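Local coordinates for protein mannose recognizing lectin (Marasmius oreades, PDB 4TKC) that binds mannose as a fungal lectin of the bulb-type (mannose-binding) family, with a sugar seen in each of two pockets of the chain, at residues Tyr3-Ser9 with Gly20-Asp26; Ile17-Tyr21 with Phe32-Asp36. All coordinates share one frame; numbering follows the deposited sequence.

How the interactions relate
Interaction 1 and interaction 2 meet at Gly20 and Tyr21, where the chain leaves strand 15-18, turns and enters strand 21-24. Interaction 2 is the more buried: strand 15-18 belongs to one sheet and strand 30-34 to another, and aliphatic and aromatic side chains fill the corner between them. Interaction 1 is only partly buried; it lays the loop before strand 10-12 along strand 21-24, the outermost strand of the sheet that also holds 30-34, and relies on backbone bonds, a histidine ring and two waters. The two touch directly, Tyr3 CE2 lying 3.4 Å from Val34 O, and both reach the second subunit.

Interaction 1 (Tyr3-Ser9 with Gly20-Asp26); sequences YVHPYGS and GYALISD
His5 lays its imidazole flat against Ile24: the branched CB of Ile24 sits 3.6 Å from the ring centroid, almost on the ring normal, a CH-pi contact. Ile24 CG1 is anti to the backbone N (chi1 -172°), which brings CG2 over the same face as CB, 3.5 Å from His5 CG. Over the opposite face, offset toward its rim, lies Tyr3 O, and Ala22 CB fits at the edge. That methyl also meets Tyr3 CB at 3.7 Å; a compact residue suits this hollow between tyrosine and histidine. One residue before Ala22, the Tyr21 ring lies beside Val4, Val4 CB 3.6 Å from Tyr21 CD2, while Pro6 crosses Tyr21 at about a right angle and Tyr7 CB rests on Leu23 CD2. Val4 N bonds Gly20 O, Ala22 N bonds Val4 O (3.0 Å), and Ile24 N reaches Gly8 O nearly straight (171°), though from above the carbonyl plane. One water bonds Tyr7 N, Ala22 O and also Gly8 O; a second links two side chains, Ser9 OG and Asp26 OD1. His5 NE2 is bonded to Glu31, and Tyr21 OH to Ser59 O of the second subunit. In this beta-prism II fold of three four-stranded sheets, the loop thus edges strand 21-24, held by backbone bonds at Val4 and Gly8 with apolar and CH-pi contacts between them.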
# COMPACT_ATOMS: atom_id res chain seq x y z
N TYR A 3 10.40 -8.02 -7.29
CA TYR A 3 9.35 -7.35 -6.58
C TYR A 3 9.93 -6.42 -5.54
O TYR A 3 10.95 -6.66 -4.90
CB TYR A 3 8.48 -8.38 -5.85
CG TYR A 3 7.72 -9.28 -6.79
CD1 TYR A 3 8.31 -10.41 -7.36
CD2 TYR A 3 6.42 -8.98 -7.13
CE1 TYR A 3 7.63 -11.14 -8.33
CE2 TYR A 3 5.76 -9.66 -8.12
CZ TYR A 3 6.33 -10.79 -8.67
OH TYR A 3 5.67 -11.44 -9.67
N VAL A 4 9.34 -5.23 -5.53
CA VAL A 4 9.67 -4.26 -4.50
C VAL A 4 8.98 -4.61 -3.16
O VAL A 4 7.83 -5.02 -3.14
CB VAL A 4 9.36 -2.84 -4.99
CG1 VAL A 4 9.60 -1.85 -3.88
CG2 VAL A 4 10.22 -2.52 -6.19
N HIS A 5 9.67 -4.35 -2.06
CA HIS A 5 9.20 -4.69 -0.72
C HIS A 5 8.99 -3.45 0.16
O HIS A 5 9.93 -3.00 0.80
CB HIS A 5 10.21 -5.63 -0.08
CG HIS A 5 10.46 -6.85 -0.89
ND1 HIS A 5 11.73 -7.33 -1.15
CD2 HIS A 5 9.61 -7.65 -1.58
CE1 HIS A 5 11.64 -8.42 -1.90
NE2 HIS A 5 10.36 -8.65 -2.14
N PRO A 6 7.74 -2.91 0.18
CA PRO A 6 7.53 -1.64 0.90
C PRO A 6 7.27 -1.85 2.37
O PRO A 6 7.13 -0.89 3.13
CB PRO A 6 6.28 -1.06 0.25
CG PRO A 6 5.99 -1.88 -0.95
CD PRO A 6 6.62 -3.22 -0.72
N TYR A 7 7.21 -3.13 2.78
CA TYR A 7 6.67 -3.49 4.09
C TYR A 7 7.51 -4.52 4.86
O TYR A 7 7.06 -4.98 5.92
CB TYR A 7 5.26 -4.07 3.93
CG TYR A 7 4.21 -3.06 3.57
CD1 TYR A 7 3.69 -2.28 4.57
CD2 TYR A 7 3.58 -3.11 2.36
CE1 TYR A 7 2.74 -1.33 4.25
CE2 TYR A 7 2.61 -2.17 2.03
CZ TYR A 7 2.14 -1.34 3.02
OH TYR A 7 1.12 -0.43 2.69
N GLY A 8 8.68 -4.88 4.35
CA GLY A 8 9.40 -6.05 4.90
C GLY A 8 8.49 -7.29 4.85
O GLY A 8 7.89 -7.61 3.84
N SER A 9 8.32 -7.91 6.02
CA SER A 9 7.53 -9.14 6.11
C SER A 9 6.03 -8.99 6.35
O SER A 9 5.25 -9.93 6.20
CB SER A 9 8.05 -9.99 7.30
OG SER A 9 7.78 -9.33 8.54
N GLY A 20 3.60 -6.10 -8.78
CA GLY A 20 5.02 -5.82 -8.74
C GLY A 20 5.62 -5.61 -7.34
O GLY A 20 6.79 -5.26 -7.22
N TYR A 21 4.76 -5.71 -6.32
CA TYR A 21 5.18 -5.54 -4.94
C TYR A 21 4.95 -6.87 -4.20
O TYR A 21 4.12 -7.68 -4.63
CB TYR A 21 4.47 -4.33 -4.27
CG TYR A 21 4.73 -3.02 -5.01
CD1 TYR A 21 4.08 -2.81 -6.21
CD2 TYR A 21 5.82 -2.23 -4.70
CE1 TYR A 21 4.35 -1.66 -6.95
CE2 TYR A 21 6.07 -1.06 -5.43
CZ TYR A 21 5.39 -0.86 -6.60
OH TYR A 21 5.64 0.26 -7.38
N ALA A 22 5.57 -6.97 -3.03
CA ALA A 22 5.54 -8.25 -2.27
C ALA A 22 5.91 -8.03 -0.82
O ALA A 22 6.66 -7.08 -0.51
CB ALA A 22 6.46 -9.28 -2.90
N LEU A 23 5.46 -8.94 0.06
CA LEU A 23 6.08 -9.10 1.37
C LEU A 23 7.26 -10.07 1.17
O LEU A 23 7.19 -10.94 0.31
CB LEU A 23 5.13 -9.76 2.40
CG LEU A 23 3.79 -9.05 2.56
CD1 LEU A 23 2.86 -9.71 3.57
CD2 LEU A 23 4.06 -7.61 2.96
N ILE A 24 8.28 -9.90 2.00
CA ILE A 24 9.46 -10.78 1.98
C ILE A 24 9.81 -11.16 3.41
O ILE A 24 9.74 -10.38 4.34
CB ILE A 24 10.66 -10.07 1.27
CG1 ILE A 24 11.86 -11.00 1.04
CG2 ILE A 24 11.07 -8.79 2.01
CD1 ILE A 24 11.58 -12.07 0.02
N SER A 25 10.05 -12.46 3.61
CA SER A 25 10.53 -12.96 4.91
C SER A 25 11.89 -12.35 5.24
O SER A 25 12.68 -12.00 4.33
CB SER A 25 10.61 -14.50 4.97
OG SER A 25 11.56 -14.99 4.05
N ASP A 26 12.19 -12.29 6.54
CA ASP A 26 13.49 -11.83 6.99
C ASP A 26 14.63 -12.60 6.32
O ASP A 26 15.68 -12.05 5.99
CB ASP A 26 13.62 -11.86 8.51
CG ASP A 26 12.64 -10.94 9.21
OD1 ASP A 26 12.19 -9.95 8.59
OD2 ASP A 26 12.28 -11.28 10.36
O HOH W 1 7.47 -5.68 1.70
O HOH W 2 10.05 -8.76 9.59

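Interaction 2 (Ile17-Tyr21 with Phe32-Asp36)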
# COMPACT_ATOMS: atom_id res chain seq x y z
N ILE A 17 -0.55 -4.17 -0.94
CA ILE A 17 0.42 -4.65 -1.94
C ILE A 17 -0.17 -4.64 -3.34
O ILE A 17 -1.18 -5.31 -3.57
CB ILE A 17 0.78 -6.15 -1.76
CG1 ILE A 17 0.97 -6.55 -0.33
CG2 ILE A 17 1.99 -6.50 -2.61
CD1 ILE A 17 1.25 -8.03 -0.18
N GLY A 18 0.39 -3.84 -4.26
CA GLY A 18 -0.07 -3.91 -5.62
C GLY A 18 0.83 -4.72 -6.54
O GLY A 18 1.73 -5.42 -6.05
N ARG A 19 0.50 -4.77 -7.82
CA ARG A 19 1.25 -5.56 -8.82
C ARG A 19 2.69 -5.12 -8.90
O ARG A 19 2.96 -3.89 -8.99
CB ARG A 19 0.62 -5.48 -10.20
CG ARG A 19 -0.79 -6.00 -10.25
CD ARG A 19 -1.41 -5.89 -11.63
NE ARG A 19 -2.70 -6.55 -11.67
CZ ARG A 19 -3.50 -6.58 -12.74
NH1 ARG A 19 -4.66 -7.22 -12.70
NH2 ARG A 19 -3.09 -6.04 -13.87
N GLY A 20 3.60 -6.10 -8.78
CA GLY A 20 5.02 -5.82 -8.74
C GLY A 20 5.62 -5.61 -7.34
O GLY A 20 6.79 -5.26 -7.22
N TYR A 21 4.76 -5.71 -6.32
CA TYR A 21 5.18 -5.54 -4.94
C TYR A 21 4.95 -6.87 -4.20
O TYR A 21 4.12 -7.68 -4.63
CB TYR A 21 4.47 -4.33 -4.27
CG TYR A 21 4.73 -3.02 -5.01
CD1 TYR A 21 4.08 -2.81 -6.21
CD2 TYR A 21 5.82 -2.23 -4.70
CE1 TYR A 21 4.35 -1.66 -6.95
CE2 TYR A 21 6.07 -1.06 -5.43
CZ TYR A 21 5.39 -0.86 -6.60
OH TYR A 21 5.64 0.26 -7.38
N PHE A 32 5.60 -13.17 -0.76
CA PHE A 32 4.17 -13.12 -1.00
C PHE A 32 3.94 -11.98 -1.99
O PHE A 32 4.03 -10.78 -1.66
CB PHE A 32 3.42 -12.86 0.29
CG PHE A 32 1.92 -12.81 0.12
CD1 PHE A 32 1.22 -13.86 -0.46
CD2 PHE A 32 1.22 -11.66 0.44
CE1 PHE A 32 -0.15 -13.83 -0.57
CE2 PHE A 32 -0.15 -11.62 0.31
CZ PHE A 32 -0.83 -12.71 -0.19
N ARG A 33 3.64 -12.37 -3.22
CA ARG A 33 3.66 -11.46 -4.37
C ARG A 33 2.28 -11.20 -4.91
O ARG A 33 1.45 -12.11 -5.02
CB ARG A 33 4.38 -12.19 -5.52
CG ARG A 33 5.77 -12.70 -5.24
CD ARG A 33 6.25 -13.61 -6.37
NE ARG A 33 7.60 -14.06 -6.06
CZ ARG A 33 8.32 -14.90 -6.78
NH1 ARG A 33 7.79 -15.50 -7.86
NH2 ARG A 33 9.57 -15.18 -6.38
N VAL A 34 2.08 -9.98 -5.43
CA VAL A 34 0.99 -9.74 -6.37
C VAL A 34 1.63 -9.46 -7.74
O VAL A 34 2.52 -8.60 -7.85
CB VAL A 34 0.11 -8.55 -5.92
CG1 VAL A 34 -1.00 -8.25 -6.94
CG2 VAL A 34 -0.52 -8.83 -4.56
N THR A 35 1.30 -10.30 -8.72
CA THR A 35 2.05 -10.32 -9.99
C THR A 35 1.43 -9.42 -11.03
O THR A 35 0.23 -9.10 -10.96
CB THR A 35 2.24 -11.75 -10.55
OG1 THR A 35 1.03 -12.20 -11.15
CG2 THR A 35 2.69 -12.74 -9.44
N ASP A 36 2.23 -9.06 -12.02
CA ASP A 36 1.72 -8.26 -13.15
C ASP A 36 0.66 -9.05 -13.93
O ASP A 36 -0.20 -8.47 -14.56
CB ASP A 36 2.84 -7.83 -14.10
CG ASP A 36 3.84 -6.85 -13.44
OD1 ASP A 36 3.41 -6.02 -12.61
OD2 ASP A 36 5.03 -6.89 -13.79
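Ile17 opens the contact by setting CD1 3.7 Å from Phe32 CD2, while its other branch, CG2, meets Val34 CG2 at 3.9 Å. With CG1 anti to the carbonyl carbon and the chain extended beyond it (chi2 177°), CD1 is carried out to the phenylalanine; a branched residue can thus serve two neighbours at once. Gly18 begins a type II turn ending at Tyr21, and its O approaches Val34 CB at 3.5 Å while accepting the turn's own bond from Tyr21 N. Arg19 runs its aliphatic stem over residues 34-36; Arg19 CG is 3.3 Å from Thr35 O, and the side chain crosses that of Val34 at about a right angle. Its guanidinium bonds Ala58 O and Asn57 OD1. At Gly20 (phi 91°), third in the turn, a beta carbon would jam against Arg19 O, so glycine fits; its N-H goes to Val34 O at 2.9 Å. Tyr21 O receives Val34 N in a long (3.2 Å) though straight bond (176°). As the chain passes between sheets of the beta-prism II fold, Val34 thus joins backbone bonding to apolar packing, CG2 on Ile17, CG1 on the backbone and stem of Arg19.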